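Local coordinates for SIRV1 hypothetical protein ORF119 (Sulfolobus islandicus rudivirus 1 variant xx, PDB 2X3G), which probably acts as a dimeric replication-initiator (Rep) nuclease of the HUH type, nicking viral DNA during replication of the linear genome, at residues Ser12-Tyr17 and Val69-Leu75; Phe51-Glu55 and Tyr108-Lys113. One frame throughout, in Å; residues are numbered along the deposited sequence.

Counting from the N terminus, Ser12-Tyr17 comes first and enters strand 15-22. Phe51-Glu55 follows on strand 49-55, before Val69-Leu75 at the end of strand 64-71 returns to Ser12-Tyr17 and closes interaction 1 over 51 intervening residues. Tyr108-Lys113, at the end of helix 99-109, then closes interaction 2 over 52. Because the segments alternate, the two loops cross rather than nest. Their centres lie about 20 Å apart, on opposite sides of the chain's centre, and their nearest atoms are about 5 Å apart without touching. Interaction 1 pairs two strands within the antiparallel sheet, whereas interaction 2 packs a helix end against strand 49-55, the neighbour of strand 64-71.

Interaction 1: Ser12-Tyr17 and Val69-Leu75; sequences SYIYTY and VFTNKKL
Tyr17 and Val69 form a hydrogen-bonded antiparallel pair, with Tyr17 N 2.8 Å from Val69 O and the reciprocal bond present. Thr16-Phe70 is the next, non-hydrogen-bonded pair, and Tyr15-Thr71 is hydrogen-bonded again; the strand axes run at 165°. Asn72 prolongs this ladder with its side chain: OD1 accepts from Ile14 N at 2.9 Å, in the amide plane. The amide and the Tyr13 ring are nearly parallel, planes 8° apart, with Asn72 ND2 3.5 Å from Tyr13 CD1, while a water links ND2 to Ser12 O.

Beyond the ladder the chain turns over the tyrosines. Lys74 CG rests on one face of the Tyr15 ring, 3.9 Å from its centroid, and Ile14 CG2 lies over the opposite face. Tyr17 has CG anti to its carbonyl carbon (chi1 -66°), a setting that carries OH across to accept from Leu75 N at 3.1 Å; Leu75 CD1 packs over the ring face.

Asp45 OD2 accepts hydrogen bonds from Thr71 OG1 and Asn72 N. Strands 15-22 and 64-71 are the sheet's central pair. Helix 30-44 covers one face at Thr71 and Leu75, adjacent strand 89-94 touches Tyr15 and Tyr17, and helix 2-10 packs against Phe70 on the other face.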
loop_
_atom_site.group_PDB
_atom_site.type_symbol
_atom_site.label_atom_id
_atom_site.label_comp_id
_atom_site.label_asym_id
_atom_site.label_seq_id
_atom_site.Cartn_x
_atom_site.Cartn_y
_atom_site.Cartn_z
ATOM N N SER A 12 16.880 2.769 20.412
ATOM C CA SER A 12 17.998 3.698 20.603
ATOM C C SER A 12 17.564 5.127 20.914
ATOM O O SER A 12 18.390 5.956 21.277
ATOM C CB SER A 12 18.928 3.691 19.377
ATOM O OG SER A 12 18.206 3.822 18.159
ATOM N N TYR A 13 16.272 5.419 20.760
ATOM C CA TYR A 13 15.707 6.717 21.112
ATOM C C TYR A 13 14.824 6.603 22.335
ATOM O O TYR A 13 14.113 5.626 22.492
ATOM C CB TYR A 13 14.914 7.299 19.918
ATOM C CG TYR A 13 15.839 7.802 18.850
ATOM C CD1 TYR A 13 16.179 9.152 18.771
ATOM C CD2 TYR A 13 16.451 6.942 17.962
ATOM C CE1 TYR A 13 17.039 9.598 17.821
ATOM C CE2 TYR A 13 17.310 7.386 17.004
ATOM C CZ TYR A 13 17.623 8.724 16.942
ATOM O OH TYR A 13 18.518 9.192 16.006
ATOM N N ILE A 14 14.838 7.632 23.185
ATOM C CA ILE A 14 14.101 7.544 24.440
ATOM C C ILE A 14 12.609 7.432 24.157
ATOM O O ILE A 14 11.930 6.568 24.714
ATOM C CB ILE A 14 14.413 8.754 25.358
ATOM C CG1 ILE A 14 15.874 8.704 25.821
ATOM C CG2 ILE A 14 13.512 8.762 26.571
ATOM C CD1 ILE A 14 16.340 10.009 26.401
ATOM N N TYR A 15 12.134 8.243 23.218
ATOM C CA TYR A 15 10.706 8.350 22.936
ATOM C C TYR A 15 10.372 7.905 21.523
ATOM O O TYR A 15 10.991 8.354 20.568
ATOM C CB TYR A 15 10.231 9.785 23.131
ATOM C CG TYR A 15 10.603 10.346 24.481
ATOM C CD1 TYR A 15 9.940 9.915 25.615
ATOM C CD2 TYR A 15 11.647 11.279 24.629
ATOM C CE1 TYR A 15 10.298 10.392 26.880
ATOM C CE2 TYR A 15 12.006 11.755 25.866
ATOM C CZ TYR A 15 11.320 11.327 26.987
ATOM O OH TYR A 15 11.654 11.786 28.239
ATOM N N THR A 16 9.400 7.001 21.424
ATOM C CA THR A 16 8.808 6.586 20.153
ATOM C C THR A 16 7.325 6.935 20.229
ATOM O O THR A 16 6.577 6.313 20.988
ATOM C CB THR A 16 8.893 5.074 19.922
ATOM O OG1 THR A 16 10.263 4.631 19.902
ATOM C CG2 THR A 16 8.237 4.743 18.590
ATOM N N TYR A 17 6.925 7.938 19.459
ATOM C CA TYR A 17 5.534 8.388 19.435
ATOM C C TYR A 17 4.861 7.841 18.191
ATOM O O TYR A 17 5.387 7.996 17.087
ATOM C CB TYR A 17 5.474 9.900 19.393
ATOM C CG TYR A 17 5.980 10.591 20.624
ATOM C CD1 TYR A 17 5.189 10.685 21.753
ATOM C CD2 TYR A 17 7.267 11.139 20.660
ATOM C CE1 TYR A 17 5.634 11.334 22.886
ATOM C CE2 TYR A 17 7.726 11.803 21.808
ATOM C CZ TYR A 17 6.886 11.880 22.917
ATOM O OH TYR A 17 7.287 12.510 24.056
ATOM N N VAL A 69 7.489 8.860 15.358
ATOM C CA VAL A 69 8.518 9.865 15.629
ATOM C C VAL A 69 9.443 9.244 16.685
ATOM O O VAL A 69 9.001 8.865 17.761
ATOM C CB VAL A 69 7.902 11.185 16.124
ATOM C CG1 VAL A 69 8.996 12.163 16.602
ATOM C CG2 VAL A 69 7.036 11.842 15.023
ATOM N N PHE A 70 10.710 9.117 16.338
ATOM C CA PHE A 70 11.756 8.709 17.265
ATOM C C PHE A 70 12.575 9.929 17.663
ATOM O O PHE A 70 13.148 10.585 16.813
ATOM C CB PHE A 70 12.662 7.726 16.564
ATOM C CG PHE A 70 11.935 6.570 15.984
ATOM C CD1 PHE A 70 11.548 6.572 14.640
ATOM C CD2 PHE A 70 11.622 5.465 16.766
ATOM C CE1 PHE A 70 10.887 5.487 14.096
ATOM C CE2 PHE A 70 10.982 4.390 16.229
ATOM C CZ PHE A 70 10.598 4.397 14.887
ATOM N N THR A 71 12.657 10.185 18.962
ATOM C CA THR A 71 13.251 11.413 19.472
ATOM C C THR A 71 13.711 11.216 20.920
ATOM O O THR A 71 13.187 10.374 21.654
ATOM C CB THR A 71 12.250 12.589 19.385
ATOM O OG1 THR A 71 12.874 13.816 19.766
ATOM C CG2 THR A 71 11.019 12.372 20.263
ATOM N N ASN A 72 14.683 12.023 21.316
ATOM C CA ASN A 72 15.245 11.955 22.661
ATOM C C ASN A 72 14.720 13.089 23.516
ATOM O O ASN A 72 15.104 13.232 24.678
ATOM C CB ASN A 72 16.773 11.940 22.566
ATOM C CG ASN A 72 17.289 10.657 21.988
ATOM O OD1 ASN A 72 16.816 9.583 22.358
ATOM N ND2 ASN A 72 18.245 10.743 21.089
ATOM N N LYS A 73 13.781 13.859 22.966
ATOM C CA LYS A 73 13.203 14.993 23.669
ATOM C C LYS A 73 11.698 14.896 23.603
ATOM O O LYS A 73 11.157 14.741 22.523
ATOM C CB LYS A 73 13.654 16.289 23.007
ATOM C CG LYS A 73 13.112 17.532 23.684
ATOM C CD LYS A 73 13.785 18.807 23.188
ATOM C CE LYS A 73 13.090 20.066 23.715
ATOM N NZ LYS A 73 12.674 19.956 25.145
ATOM N N LYS A 74 11.027 15.021 24.741
ATOM C CA LYS A 74 9.570 14.891 24.778
ATOM C C LYS A 74 8.931 15.884 23.844
ATOM O O LYS A 74 9.331 17.051 23.816
ATOM C CB LYS A 74 9.023 15.143 26.178
ATOM C CG LYS A 74 8.906 13.918 27.039
ATOM C CD LYS A 74 8.498 14.309 28.446
ATOM C CE LYS A 74 8.461 13.090 29.345
ATOM N NZ LYS A 74 8.182 13.456 30.758
ATOM N N LEU A 75 7.920 15.421 23.119
ATOM C CA LEU A 75 7.168 16.242 22.188
ATOM C C LEU A 75 6.187 17.101 22.951
ATOM O O LEU A 75 5.584 16.640 23.930
ATOM C CB LEU A 75 6.375 15.373 21.193
ATOM C CG LEU A 75 7.019 14.856 19.910
ATOM C CD1 LEU A 75 5.905 14.314 19.028
ATOM C CD2 LEU A 75 7.800 15.975 19.228
HETATM O O HOH W 1 19.635 8.285 20.133
#

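Interaction 2: Phe51-Glu55 and Tyr108-Lys113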
loop_
_atom_site.group_PDB
_atom_site.type_symbol
_atom_site.label_atom_id
_atom_site.label_comp_id
_atom_site.label_asym_id
_atom_site.label_seq_id
_atom_site.Cartn_x
_atom_site.Cartn_y
_atom_site.Cartn_z
ATOM N N PHE A 51 8.939 8.230 10.536
ATOM C CA PHE A 51 8.435 7.236 9.605
ATOM C C PHE A 51 6.967 7.568 9.391
ATOM O O PHE A 51 6.255 7.785 10.358
ATOM C CB PHE A 51 8.600 5.848 10.207
ATOM C CG PHE A 51 8.181 4.737 9.306
ATOM C CD1 PHE A 51 8.722 4.613 8.031
ATOM C CD2 PHE A 51 7.297 3.770 9.745
ATOM C CE1 PHE A 51 8.338 3.585 7.201
ATOM C CE2 PHE A 51 6.924 2.725 8.926
ATOM C CZ PHE A 51 7.438 2.632 7.646
ATOM N N SER A 52 6.541 7.650 8.135
ATOM C CA SER A 52 5.203 8.128 7.824
ATOM C C SER A 52 4.547 7.265 6.778
ATOM O O SER A 52 5.219 6.741 5.884
ATOM C CB SER A 52 5.252 9.583 7.339
ATOM O OG SER A 52 5.835 9.699 6.038
ATOM N N ILE A 53 3.224 7.128 6.915
ATOM C CA ILE A 53 2.382 6.385 5.987
ATOM C C ILE A 53 1.144 7.225 5.702
ATOM O O ILE A 53 0.519 7.730 6.631
ATOM C CB ILE A 53 1.902 5.049 6.613
ATOM C CG1 ILE A 53 3.087 4.216 7.108
ATOM C CG2 ILE A 53 1.069 4.254 5.609
ATOM C CD1 ILE A 53 3.951 3.715 6.005
ATOM N N LYS A 54 0.813 7.405 4.427
ATOM C CA LYS A 54 -0.499 7.927 4.031
ATOM C C LYS A 54 -1.304 6.746 3.505
ATOM O O LYS A 54 -0.864 6.063 2.570
ATOM C CB LYS A 54 -0.372 9.016 2.953
ATOM C CG LYS A 54 -1.694 9.461 2.308
ATOM C CD LYS A 54 -1.451 10.271 1.033
ATOM C CE LYS A 54 -2.739 10.713 0.359
ATOM N NZ LYS A 54 -3.021 9.992 -0.922
ATOM N N GLU A 55 -2.469 6.503 4.110
ATOM C CA GLU A 55 -3.374 5.446 3.666
ATOM C C GLU A 55 -4.400 6.040 2.737
ATOM O O GLU A 55 -5.096 6.971 3.122
ATOM C CB GLU A 55 -4.120 4.807 4.841
ATOM C CG GLU A 55 -3.244 4.082 5.829
ATOM C CD GLU A 55 -4.034 3.187 6.765
ATOM O OE1 GLU A 55 -5.264 3.397 6.903
ATOM O OE2 GLU A 55 -3.425 2.269 7.359
ATOM N N TYR A 108 0.438 -2.608 11.838
ATOM C CA TYR A 108 -0.793 -1.849 11.705
ATOM C C TYR A 108 -0.646 -0.711 10.702
ATOM O O TYR A 108 -1.542 -0.450 9.905
ATOM C CB TYR A 108 -1.190 -1.271 13.058
ATOM C CG TYR A 108 -2.519 -0.569 13.048
ATOM C CD1 TYR A 108 -3.691 -1.298 12.966
ATOM C CD2 TYR A 108 -2.608 0.822 13.134
ATOM C CE1 TYR A 108 -4.915 -0.685 12.961
ATOM C CE2 TYR A 108 -3.847 1.451 13.129
ATOM C CZ TYR A 108 -4.991 0.684 13.049
ATOM O OH TYR A 108 -6.241 1.247 13.047
HETATM N N MSE A 109 0.496 -0.034 10.761
HETATM C CA MSE A 109 0.799 1.050 9.839
HETATM C C MSE A 109 0.922 0.602 8.400
HETATM O O MSE A 109 0.541 1.353 7.511
HETATM C CB MSE A 109 2.086 1.764 10.241
HETATM C CG MSE A 109 1.924 2.530 11.500
HETATM SE SE MSE A 109 3.603 3.271 12.108
HETATM C CE MSE A 109 4.011 4.588 10.690
ATOM N N LEU A 110 1.422 -0.612 8.166
ATOM C CA LEU A 110 1.626 -1.095 6.792
ATOM C C LEU A 110 0.491 -1.974 6.260
ATOM O O LEU A 110 0.602 -2.540 5.169
ATOM C CB LEU A 110 2.946 -1.857 6.681
ATOM C CG LEU A 110 4.162 -0.972 6.390
ATOM C CD1 LEU A 110 5.382 -1.792 6.540
ATOM C CD2 LEU A 110 4.118 -0.394 4.993
ATOM N N LYS A 111 -0.616 -2.062 6.995
ATOM C CA LYS A 111 -1.655 -3.033 6.650
ATOM C C LYS A 111 -2.304 -2.771 5.282
ATOM O O LYS A 111 -2.750 -3.708 4.625
ATOM C CB LYS A 111 -2.719 -3.113 7.758
ATOM C CG LYS A 111 -3.684 -1.953 7.800
ATOM C CD LYS A 111 -4.435 -1.913 9.143
ATOM C CE LYS A 111 -5.068 -0.565 9.396
ATOM N NZ LYS A 111 -4.091 0.592 9.490
ATOM N N THR A 112 -2.372 -1.512 4.852
ATOM C CA THR A 112 -2.968 -1.203 3.544
ATOM C C THR A 112 -1.935 -1.245 2.411
ATOM O O THR A 112 -2.287 -1.020 1.255
ATOM C CB THR A 112 -3.659 0.187 3.512
ATOM O OG1 THR A 112 -2.667 1.211 3.579
ATOM C CG2 THR A 112 -4.673 0.358 4.659
ATOM N N LYS A 113 -0.682 -1.549 2.752
ATOM C CA LYS A 113 0.442 -1.459 1.818
ATOM C C LYS A 113 0.975 -2.828 1.388
ATOM O O LYS A 113 2.010 -2.920 0.719
ATOM C CB LYS A 113 1.554 -0.625 2.460
ATOM C CG LYS A 113 1.126 0.765 2.926
ATOM C CD LYS A 113 0.687 1.649 1.786
ATOM C CE LYS A 113 0.322 3.071 2.234
ATOM N NZ LYS A 113 -0.207 3.867 1.095
HETATM O O HOH W 2 -1.507 1.097 6.071
#
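Met109, a selenomethionine, lays its CE obliquely against the Phe51 ring, 3.5 Å from Phe51 CD2, and also touches Ile53 CG1. The bend at its third torsion (chi3 66°) turns this methyl in toward both residues, and Met109 O touches Ile53 CG2. Leu110, where the chain leaves helical geometry, adds a looser apolar contact through CD2 to Ile53 CD1.

Lys111 turns back over the helix end. Its NZ meets Glu55 OE2 in a salt bridge of 2.8 Å on the syn lone pair. The same NZ donates to Tyr108 O at 2.8 Å. It also stands above the centre of the Tyr108 ring. Lys111 NZ and a water both bond OE2, which should limit rotation of the Glu55 carboxylate; the water also links Met109 O and Thr112 N. Thr112 CG2 packs against this carboxylate, 3.6 Å from Glu55 CD. Finally, Lys113 passes Ile53 CG2 and ends with NZ 2.7 Å from Lys54 O, in the carbonyl plane. NZ also hydrogen-bonds to Thr112 O and Lys114 O of the second subunit.

Glu55 packs on His64 and His66 of strand 64-71, and the Tyr108 ring meets His66; a tyrosine at a helix end beside such a histidine pair is consistent with an HUH nuclease active site. Met109 packs on His66 and Leu68. Phe51 reaches helix 2-10, while its strand pairs antiparallel with one from the second subunit and continues the sheet across the dimer.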